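Local coordinates for protein alginate lyase, family PL7 (PDB 4BE3) that cleaves alginate by an exolytic mode of action, as a lyase of polysaccharide lyase family 7, at residues W152-A157 / D226-I231. Residues are numbered along the deposited sequence; the frame is centred on the assembly and turned at random.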
loop_
_atom_site.group_PDB
_atom_site.type_symbol
_atom_site.label_atom_id
_atom_site.label_comp_id
_atom_site.label_asym_id
_atom_site.label_seq_id
_atom_site.Cartn_x
_atom_site.Cartn_y
_atom_site.Cartn_z
ATOM N N TRP A 152 3.150 -24.819 -11.040
ATOM C CA TRP A 152 1.810 -25.360 -11.338
ATOM C C TRP A 152 0.848 -24.549 -10.471
ATOM O O TRP A 152 1.293 -23.885 -9.519
ATOM C CB TRP A 152 1.779 -26.875 -10.903
ATOM C CG TRP A 152 2.550 -27.288 -9.647
ATOM C CD1 TRP A 152 3.802 -27.823 -9.579
ATOM C CD2 TRP A 152 2.095 -27.172 -8.245
ATOM N NE1 TRP A 152 4.116 -28.072 -8.250
ATOM C CE2 TRP A 152 3.100 -27.697 -7.441
ATOM C CE3 TRP A 152 0.877 -26.694 -7.649
ATOM C CZ2 TRP A 152 2.984 -27.811 -6.053
ATOM C CZ3 TRP A 152 0.738 -26.806 -6.249
ATOM C CH2 TRP A 152 1.788 -27.332 -5.469
ATOM N N ASP A 153 -0.416 -24.736 -10.795
ATOM C CA ASP A 153 -1.559 -24.134 -10.093
ATOM C C ASP A 153 -2.254 -25.271 -9.353
ATOM O O ASP A 153 -2.392 -26.388 -9.892
ATOM C CB ASP A 153 -2.576 -23.620 -11.083
ATOM C CG ASP A 153 -2.264 -22.256 -11.676
ATOM O OD1 ASP A 153 -1.077 -21.847 -11.818
ATOM O OD2 ASP A 153 -3.243 -21.585 -12.074
ATOM N N TYR A 154 -2.759 -24.999 -8.173
ATOM C CA TYR A 154 -3.584 -25.929 -7.433
ATOM C C TYR A 154 -4.969 -25.333 -7.385
ATOM O O TYR A 154 -5.152 -24.178 -7.002
ATOM C CB TYR A 154 -3.034 -25.995 -6.065
ATOM C CG TYR A 154 -3.886 -26.911 -5.205
ATOM C CD1 TYR A 154 -4.216 -28.226 -5.632
ATOM C CD2 TYR A 154 -4.527 -26.408 -4.053
ATOM C CE1 TYR A 154 -5.098 -29.053 -4.845
ATOM C CE2 TYR A 154 -5.298 -27.231 -3.227
ATOM C CZ TYR A 154 -5.580 -28.536 -3.618
ATOM O OH TYR A 154 -6.386 -29.243 -2.813
ATOM N N SER A 155 -5.980 -26.056 -7.914
ATOM C CA SER A 155 -7.278 -25.494 -8.157
ATOM C C SER A 155 -8.309 -25.936 -7.117
ATOM O O SER A 155 -8.406 -27.152 -6.783
ATOM C CB SER A 155 -7.772 -25.996 -9.602
ATOM O OG SER A 155 -8.965 -25.323 -9.888
ATOM N N THR A 156 -9.125 -25.041 -6.624
ATOM C CA THR A 156 -10.066 -25.345 -5.542
ATOM C C THR A 156 -11.443 -24.925 -5.959
ATOM O O THR A 156 -11.675 -23.709 -6.317
ATOM C CB THR A 156 -9.683 -24.540 -4.286
ATOM O OG1 THR A 156 -8.438 -25.056 -3.784
ATOM C CG2 THR A 156 -10.716 -24.742 -3.141
ATOM N N ALA A 157 -12.423 -25.821 -5.971
ATOM C CA ALA A 157 -13.757 -25.466 -6.373
ATOM C C ALA A 157 -14.540 -24.560 -5.435
ATOM O O ALA A 157 -14.341 -24.670 -4.165
ATOM C CB ALA A 157 -14.578 -26.751 -6.534
ATOM N N ASP A 226 4.673 -33.171 -0.660
ATOM C CA ASP A 226 3.569 -32.235 -0.486
ATOM C C ASP A 226 2.816 -31.822 -1.761
ATOM O O ASP A 226 1.776 -31.183 -1.655
ATOM C CB ASP A 226 4.081 -30.915 0.132
ATOM C CG ASP A 226 4.602 -31.070 1.558
ATOM O OD1 ASP A 226 3.953 -31.732 2.379
ATOM O OD2 ASP A 226 5.682 -30.499 1.842
ATOM N N ILE A 227 3.267 -32.196 -2.948
ATOM C CA ILE A 227 2.491 -31.806 -4.133
ATOM C C ILE A 227 1.141 -32.499 -4.118
ATOM O O ILE A 227 1.082 -33.739 -4.019
ATOM C CB ILE A 227 3.299 -32.157 -5.390
ATOM C CG1 ILE A 227 4.672 -31.493 -5.357
ATOM C CG2 ILE A 227 2.464 -31.968 -6.700
ATOM C CD1 ILE A 227 5.515 -31.752 -6.593
ATOM N N PRO A 228 0.038 -31.783 -4.209
ATOM C CA PRO A 228 -1.241 -32.522 -4.184
ATOM C C PRO A 228 -1.430 -33.572 -5.333
ATOM O O PRO A 228 -0.952 -33.425 -6.450
ATOM C CB PRO A 228 -2.290 -31.404 -4.372
ATOM C CG PRO A 228 -1.628 -30.153 -3.874
ATOM C CD PRO A 228 -0.151 -30.323 -4.242
ATOM N N GLN A 229 -2.196 -34.620 -5.052
ATOM C CA GLN A 229 -2.535 -35.528 -6.170
ATOM C C GLN A 229 -3.163 -34.869 -7.350
ATOM O O GLN A 229 -2.976 -35.331 -8.519
ATOM C CB GLN A 229 -3.479 -36.649 -5.624
ATOM C CG GLN A 229 -3.529 -37.918 -6.581
ATOM C CD GLN A 229 -2.181 -38.740 -6.644
ATOM O OE1 GLN A 229 -1.348 -38.625 -5.758
ATOM N NE2 GLN A 229 -1.946 -39.547 -7.752
ATOM N N GLN A 230 -3.917 -33.735 -7.160
ATOM C CA GLN A 230 -4.510 -33.082 -8.264
ATOM C C GLN A 230 -3.435 -32.651 -9.256
ATOM O O GLN A 230 -3.723 -32.707 -10.465
ATOM C CB GLN A 230 -5.260 -31.777 -7.792
ATOM C CG GLN A 230 -5.880 -31.041 -9.026
ATOM C CD GLN A 230 -6.457 -29.673 -8.553
ATOM O OE1 GLN A 230 -7.596 -29.598 -7.858
ATOM N NE2 GLN A 230 -5.653 -28.675 -8.728
ATOM N N ILE A 231 -2.290 -32.226 -8.729
ATOM C CA ILE A 231 -1.195 -31.687 -9.627
ATOM C C ILE A 231 -0.602 -32.920 -10.389
ATOM O O ILE A 231 -0.456 -32.904 -11.571
ATOM C CB ILE A 231 -0.053 -31.101 -8.841
ATOM C CG1 ILE A 231 -0.509 -29.908 -7.936
ATOM C CG2 ILE A 231 1.097 -30.717 -9.793
ATOM C CD1 ILE A 231 -1.512 -29.084 -8.555
#
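Trp152 lays one face of its indole under Ile231, whose CG1 rides over the six-membered ring, 3.8 Å from the centroid, in a CH-pi contact. The contact packs strand 153-157, which pairs antiparallel with strand 133-141 in one of the two large beta sheets of this PL7 jelly roll, against the start of the short helix 229-234. With chi1 at 36°, CG of Trp152 is turned between its own backbone N and carbonyl carbon, bringing the indole beneath the helix. Ile231 spreads over it: CG2 lies above the pyrrole side, 3.7 Å from Trp152 CG, while Pro228 CD comes in obliquely against Trp152 CH2. The indole is further fixed by its NE1, hydrogen-bonded to the carbonyl of Gly242, and by an edge-to-face contact with Phe221. A leucine in place of Trp152 would probably take from Ile231 CG1 the aromatic face it lies over, open a gap beside Pro228 CD, and leave the Gly242 carbonyl without its N-H donor.

Tyr154 meets a different part of the same proline, its CB and CG rather than CD. With CG of Tyr154 anti to its backbone N (chi1 178°), the ring turns one face to Pro228, whose CG sits 4.0 Å from the Tyr154 ring centroid in a CH-pi contact. Pro228 is also the N-cap residue, and its carbonyl O accepts a bond from Ile231 N at 2.9 Å. Farther along, Gln230 extends its chain to put its amide beside the Ser155 backbone, while Ser155 OG is hydrogen-bonded to Asn139 and Met163. Ile231 CD1 comes in near the plane of the Tyr154 ring, 4.1 Å from Tyr154 CD1.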